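Local coordinates for protein isoaspartyl dipeptidase (Fervidobacterium islandicum, PDB 7CDH) that probably hydrolyses isoaspartyl (beta-aspartyl) dipeptides as a zinc-dependent metallopeptidase of the amidohydrolase family, with a likely role in protein repair, at residues T123-F137 / D144-A158. Numbering follows the deposited sequence.
Sequences TFIYTGSYRVPPVTF and DIVLIDKVIGVGEIA. With ZN (zinc ion), chain K; ZN (zinc ion), chain L.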
# COMPACT_ATOMS: atom_id res chain seq x y z
N THR A 123 27.50 12.16 -17.47
CA THR A 123 26.69 10.93 -17.31
C THR A 123 25.20 11.27 -17.33
O THR A 123 24.82 12.29 -16.75
CB THR A 123 26.98 10.23 -15.98
OG1 THR A 123 26.63 11.14 -14.93
CG2 THR A 123 28.44 9.89 -15.87
N PHE A 124 24.42 10.37 -17.91
CA PHE A 124 22.95 10.39 -17.89
C PHE A 124 22.52 8.95 -17.71
O PHE A 124 23.32 8.03 -17.96
CB PHE A 124 22.36 11.02 -19.15
CG PHE A 124 22.96 12.37 -19.45
CD1 PHE A 124 24.14 12.47 -20.16
CD2 PHE A 124 22.41 13.53 -18.93
CE1 PHE A 124 24.76 13.70 -20.33
CE2 PHE A 124 22.97 14.77 -19.18
CZ PHE A 124 24.16 14.85 -19.86
N ILE A 125 21.30 8.75 -17.26
CA ILE A 125 20.82 7.37 -17.03
C ILE A 125 19.44 7.26 -17.65
O ILE A 125 18.79 8.28 -17.82
CB ILE A 125 20.86 7.04 -15.53
CG1 ILE A 125 19.87 7.86 -14.71
CG2 ILE A 125 22.27 7.22 -14.98
CD1 ILE A 125 19.69 7.36 -13.32
N TYR A 126 19.04 6.05 -17.94
CA TYR A 126 17.64 5.63 -18.10
C TYR A 126 17.10 5.17 -16.75
O TYR A 126 17.85 4.69 -15.90
CB TYR A 126 17.58 4.46 -19.07
CG TYR A 126 18.04 4.76 -20.48
CD1 TYR A 126 17.16 5.25 -21.41
CD2 TYR A 126 19.32 4.47 -20.89
CE1 TYR A 126 17.55 5.45 -22.72
CE2 TYR A 126 19.73 4.67 -22.20
CZ TYR A 126 18.83 5.16 -23.12
OH TYR A 126 19.17 5.36 -24.41
N THR A 127 15.79 5.26 -16.60
CA THR A 127 15.00 4.53 -15.60
C THR A 127 14.53 3.26 -16.28
O THR A 127 14.84 3.09 -17.47
CB THR A 127 13.86 5.37 -15.03
OG1 THR A 127 13.31 4.46 -14.10
CG2 THR A 127 12.81 5.81 -16.03
N GLY A 128 13.86 2.37 -15.55
CA GLY A 128 13.46 1.06 -16.09
C GLY A 128 14.63 0.12 -16.28
O GLY A 128 15.75 0.43 -15.81
N SER A 129 14.38 -1.00 -16.97
CA SER A 129 15.31 -2.11 -17.30
C SER A 129 14.63 -2.92 -18.41
O SER A 129 13.63 -2.41 -18.97
CB SER A 129 15.61 -2.96 -16.06
OG SER A 129 14.45 -3.72 -15.61
N TYR A 130 15.11 -4.13 -18.69
CA TYR A 130 14.53 -5.01 -19.73
C TYR A 130 13.04 -5.17 -19.49
O TYR A 130 12.27 -5.11 -20.43
CB TYR A 130 15.13 -6.41 -19.73
CG TYR A 130 16.32 -6.66 -20.63
CD1 TYR A 130 17.28 -5.69 -20.91
CD2 TYR A 130 16.51 -7.93 -21.16
CE1 TYR A 130 18.38 -5.97 -21.70
CE2 TYR A 130 17.59 -8.21 -21.98
CZ TYR A 130 18.54 -7.24 -22.24
OH TYR A 130 19.61 -7.59 -23.02
N ARG A 131 12.66 -5.45 -18.24
CA ARG A 131 11.32 -5.97 -17.93
C ARG A 131 10.26 -4.88 -18.04
O ARG A 131 10.49 -3.77 -17.60
CB ARG A 131 11.29 -6.54 -16.52
CG ARG A 131 9.93 -7.11 -16.15
CD ARG A 131 10.10 -7.99 -14.95
NE ARG A 131 8.85 -8.63 -14.61
CZ ARG A 131 7.88 -8.07 -13.91
NH1 ARG A 131 7.99 -6.82 -13.47
NH2 ARG A 131 6.79 -8.78 -13.68
N VAL A 132 9.12 -5.25 -18.60
CA VAL A 132 7.86 -4.47 -18.55
C VAL A 132 6.94 -5.20 -17.56
O VAL A 132 6.83 -6.43 -17.66
CB VAL A 132 7.26 -4.40 -19.96
CG1 VAL A 132 5.82 -3.96 -19.94
CG2 VAL A 132 8.12 -3.52 -20.86
N PRO A 133 6.31 -4.54 -16.56
CA PRO A 133 6.36 -3.10 -16.32
C PRO A 133 7.68 -2.65 -15.70
O PRO A 133 8.27 -3.36 -14.90
CB PRO A 133 5.24 -2.85 -15.27
CG PRO A 133 5.15 -4.12 -14.50
CD PRO A 133 5.53 -5.22 -15.49
N PRO A 134 8.18 -1.45 -16.05
CA PRO A 134 9.56 -1.08 -15.74
C PRO A 134 9.74 -0.64 -14.29
O PRO A 134 8.83 -0.03 -13.79
CB PRO A 134 9.83 0.08 -16.71
CG PRO A 134 8.50 0.71 -16.89
CD PRO A 134 7.51 -0.44 -16.87
N VAL A 135 10.89 -0.98 -13.70
CA VAL A 135 11.33 -0.54 -12.35
C VAL A 135 11.44 0.98 -12.42
O VAL A 135 11.77 1.50 -13.50
CB VAL A 135 12.69 -1.14 -11.94
CG1 VAL A 135 12.60 -2.63 -11.67
CG2 VAL A 135 13.80 -0.84 -12.98
N THR A 136 11.21 1.67 -11.31
CA THR A 136 11.19 3.15 -11.26
C THR A 136 11.83 3.56 -9.94
O THR A 136 11.94 2.70 -9.09
CB THR A 136 9.77 3.69 -11.48
OG1 THR A 136 8.99 3.43 -10.32
CG2 THR A 136 9.09 3.07 -12.68
N PHE A 137 12.32 4.79 -9.85
CA PHE A 137 12.81 5.41 -8.61
C PHE A 137 11.65 5.81 -7.70
O PHE A 137 11.82 5.76 -6.51
CB PHE A 137 13.58 6.68 -8.94
CG PHE A 137 14.90 6.48 -9.61
CD1 PHE A 137 15.00 6.46 -11.00
CD2 PHE A 137 16.05 6.32 -8.87
CE1 PHE A 137 16.23 6.30 -11.63
CE2 PHE A 137 17.28 6.19 -9.50
CZ PHE A 137 17.38 6.20 -10.87
N ASP A 144 9.90 9.93 -12.63
CA ASP A 144 11.37 9.71 -12.66
C ASP A 144 12.04 10.78 -13.54
O ASP A 144 12.95 11.47 -13.06
CB ASP A 144 11.73 8.31 -13.10
CG ASP A 144 11.46 7.22 -12.09
OD1 ASP A 144 10.94 7.54 -10.99
OD2 ASP A 144 11.79 6.03 -12.42
N ILE A 145 11.55 10.95 -14.76
CA ILE A 145 12.18 11.89 -15.72
C ILE A 145 11.88 13.32 -15.30
O ILE A 145 12.70 14.17 -15.51
CB ILE A 145 11.76 11.55 -17.16
CG1 ILE A 145 12.61 12.33 -18.17
CG2 ILE A 145 10.27 11.76 -17.35
CD1 ILE A 145 12.52 11.82 -19.61
N VAL A 146 10.78 13.62 -14.64
CA VAL A 146 10.50 15.03 -14.25
C VAL A 146 11.39 15.37 -13.05
O VAL A 146 12.09 16.38 -13.13
CB VAL A 146 8.99 15.28 -14.06
CG1 VAL A 146 8.65 16.63 -13.47
CG2 VAL A 146 8.25 15.11 -15.37
N LEU A 147 11.53 14.47 -12.07
CA LEU A 147 12.12 14.82 -10.74
C LEU A 147 13.64 14.60 -10.67
O LEU A 147 14.28 15.22 -9.81
CB LEU A 147 11.44 14.00 -9.64
CG LEU A 147 9.97 14.30 -9.39
CD1 LEU A 147 9.51 13.54 -8.15
CD2 LEU A 147 9.71 15.79 -9.23
N ILE A 148 14.21 13.69 -11.46
CA ILE A 148 15.65 13.29 -11.40
C ILE A 148 16.41 13.81 -12.63
O ILE A 148 16.23 13.28 -13.72
CB ILE A 148 15.70 11.76 -11.32
CG1 ILE A 148 14.94 11.27 -10.09
CG2 ILE A 148 17.13 11.28 -11.32
CD1 ILE A 148 14.60 9.82 -10.18
N ASP A 149 17.25 14.82 -12.43
CA ASP A 149 18.02 15.50 -13.51
C ASP A 149 18.58 14.47 -14.50
O ASP A 149 18.25 14.58 -15.67
CB ASP A 149 19.02 16.50 -12.90
CG ASP A 149 18.46 17.92 -12.82
OD1 ASP A 149 17.70 18.30 -13.76
OD2 ASP A 149 18.75 18.66 -11.83
N LYS A 150 19.31 13.46 -14.06
CA LYS A 150 20.08 12.61 -15.00
C LYS A 150 19.17 11.66 -15.80
O LYS A 150 19.68 11.10 -16.79
CB LYS A 150 21.15 11.82 -14.24
CG LYS A 150 22.38 12.63 -13.86
CD LYS A 150 23.54 11.79 -13.41
CE LYS A 150 24.67 12.61 -12.86
NZ LYS A 150 25.28 13.46 -13.90
N VAL A 151 17.94 11.38 -15.38
CA VAL A 151 17.08 10.41 -16.13
C VAL A 151 16.68 11.03 -17.49
O VAL A 151 16.09 12.14 -17.49
CB VAL A 151 15.85 10.02 -15.29
CG1 VAL A 151 14.86 9.21 -16.09
CG2 VAL A 151 16.26 9.27 -14.04
N ILE A 152 17.07 10.42 -18.62
CA ILE A 152 16.80 11.00 -19.97
C ILE A 152 15.83 10.11 -20.75
O ILE A 152 15.56 10.41 -21.92
CB ILE A 152 18.09 11.30 -20.76
CG1 ILE A 152 19.07 10.12 -20.84
CG2 ILE A 152 18.76 12.52 -20.15
CD1 ILE A 152 18.44 8.81 -21.18
N GLY A 153 15.28 9.08 -20.13
CA GLY A 153 14.47 8.08 -20.84
C GLY A 153 14.26 6.82 -20.04
O GLY A 153 14.61 6.80 -18.86
N VAL A 154 13.62 5.85 -20.66
CA VAL A 154 13.37 4.50 -20.10
C VAL A 154 14.06 3.52 -21.03
O VAL A 154 14.09 3.75 -22.22
CB VAL A 154 11.88 4.19 -19.98
CG1 VAL A 154 11.21 4.16 -21.35
CG2 VAL A 154 11.65 2.89 -19.21
N GLY A 155 14.67 2.49 -20.46
CA GLY A 155 15.49 1.55 -21.21
C GLY A 155 16.30 0.68 -20.26
O GLY A 155 16.39 1.00 -19.08
N GLU A 156 16.86 -0.41 -20.80
CA GLU A 156 16.56 -0.79 -22.17
C GLU A 156 15.43 -1.83 -22.15
O GLU A 156 15.62 -2.91 -21.62
CB GLU A 156 17.82 -1.25 -22.92
CG GLU A 156 18.70 -2.18 -22.14
CD GLU A 156 19.79 -2.92 -22.90
OE1 GLU A 156 19.68 -3.18 -24.15
OE2 GLU A 156 20.82 -3.20 -22.23
N ILE A 157 14.27 -1.49 -22.70
CA ILE A 157 13.07 -2.36 -22.75
C ILE A 157 13.31 -3.44 -23.80
O ILE A 157 13.63 -3.10 -24.92
CB ILE A 157 11.84 -1.51 -23.07
CG1 ILE A 157 11.60 -0.51 -21.95
CG2 ILE A 157 10.63 -2.37 -23.35
CD1 ILE A 157 10.44 0.41 -22.23
N ALA A 158 13.23 -4.70 -23.42
CA ALA A 158 13.46 -5.83 -24.33
C ALA A 158 12.19 -6.10 -25.11
O ALA A 158 11.11 -6.20 -24.51
CB ALA A 158 13.91 -7.06 -23.58
ZN ZN K . 20.66 -5.04 -24.95
ZN ZN L . 22.67 -3.40 -23.05
O HOH W 1 10.55 -6.77 -21.84
O HOH W 2 21.77 -6.26 -22.74
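Ile125 and Val151 pair in parallel, as do Thr127 and Val154: Ile125 N donates to Lys150 O (2.9 Å) and Ile152 N to Ile125 O, Thr127 N to Gly153 O and Gly155 N to Thr127 O. The one-residue shift in register between the bridges defines a beta bulge. Strands 122-127 and 151-159, linked through helix 141-147, form a beta-alpha-beta unit of the TIM-barrel-like domain. In Ile152, chi1 (51°) and chi2 together carry CD1 over one face of the Tyr126 ring, 3.9 Å from the centroid and 17° off the normal: a CH-pi contact. Lys150 bends at its last torsion, and its NZ donates to Thr123 OG1 (2.9 Å), also hydrogen-bonded to Ala113 O, and to Thr123 O (3.1 Å), while forming a salt bridge with Glu117. Replacing Lys150 by alanine removes NZ, which would probably leave Thr123 O and OG1 without this donor and Glu117 without this counter-charge. On helix 141-147, Asp144 OD2 accepts twice: Thr127 OG1 meets its anti lone pair at 2.8 Å, and Phe137 N approaches the syn side at 2.9 Å; OD1 is hydrogen-bonded to Thr138 OG1. Beyond strand 122-127, Tyr130 runs alongside Glu156, ring and carboxylate 77° apart, and a water joins Tyr130 OH to Glu156 OE2. Glu156 OE1 and OE2 bind different zinc ions, at 2.2 Å and 2.0 Å, so this carboxylate bridges a binuclear centre completed by His61, His63, His195, His224 and Asp285.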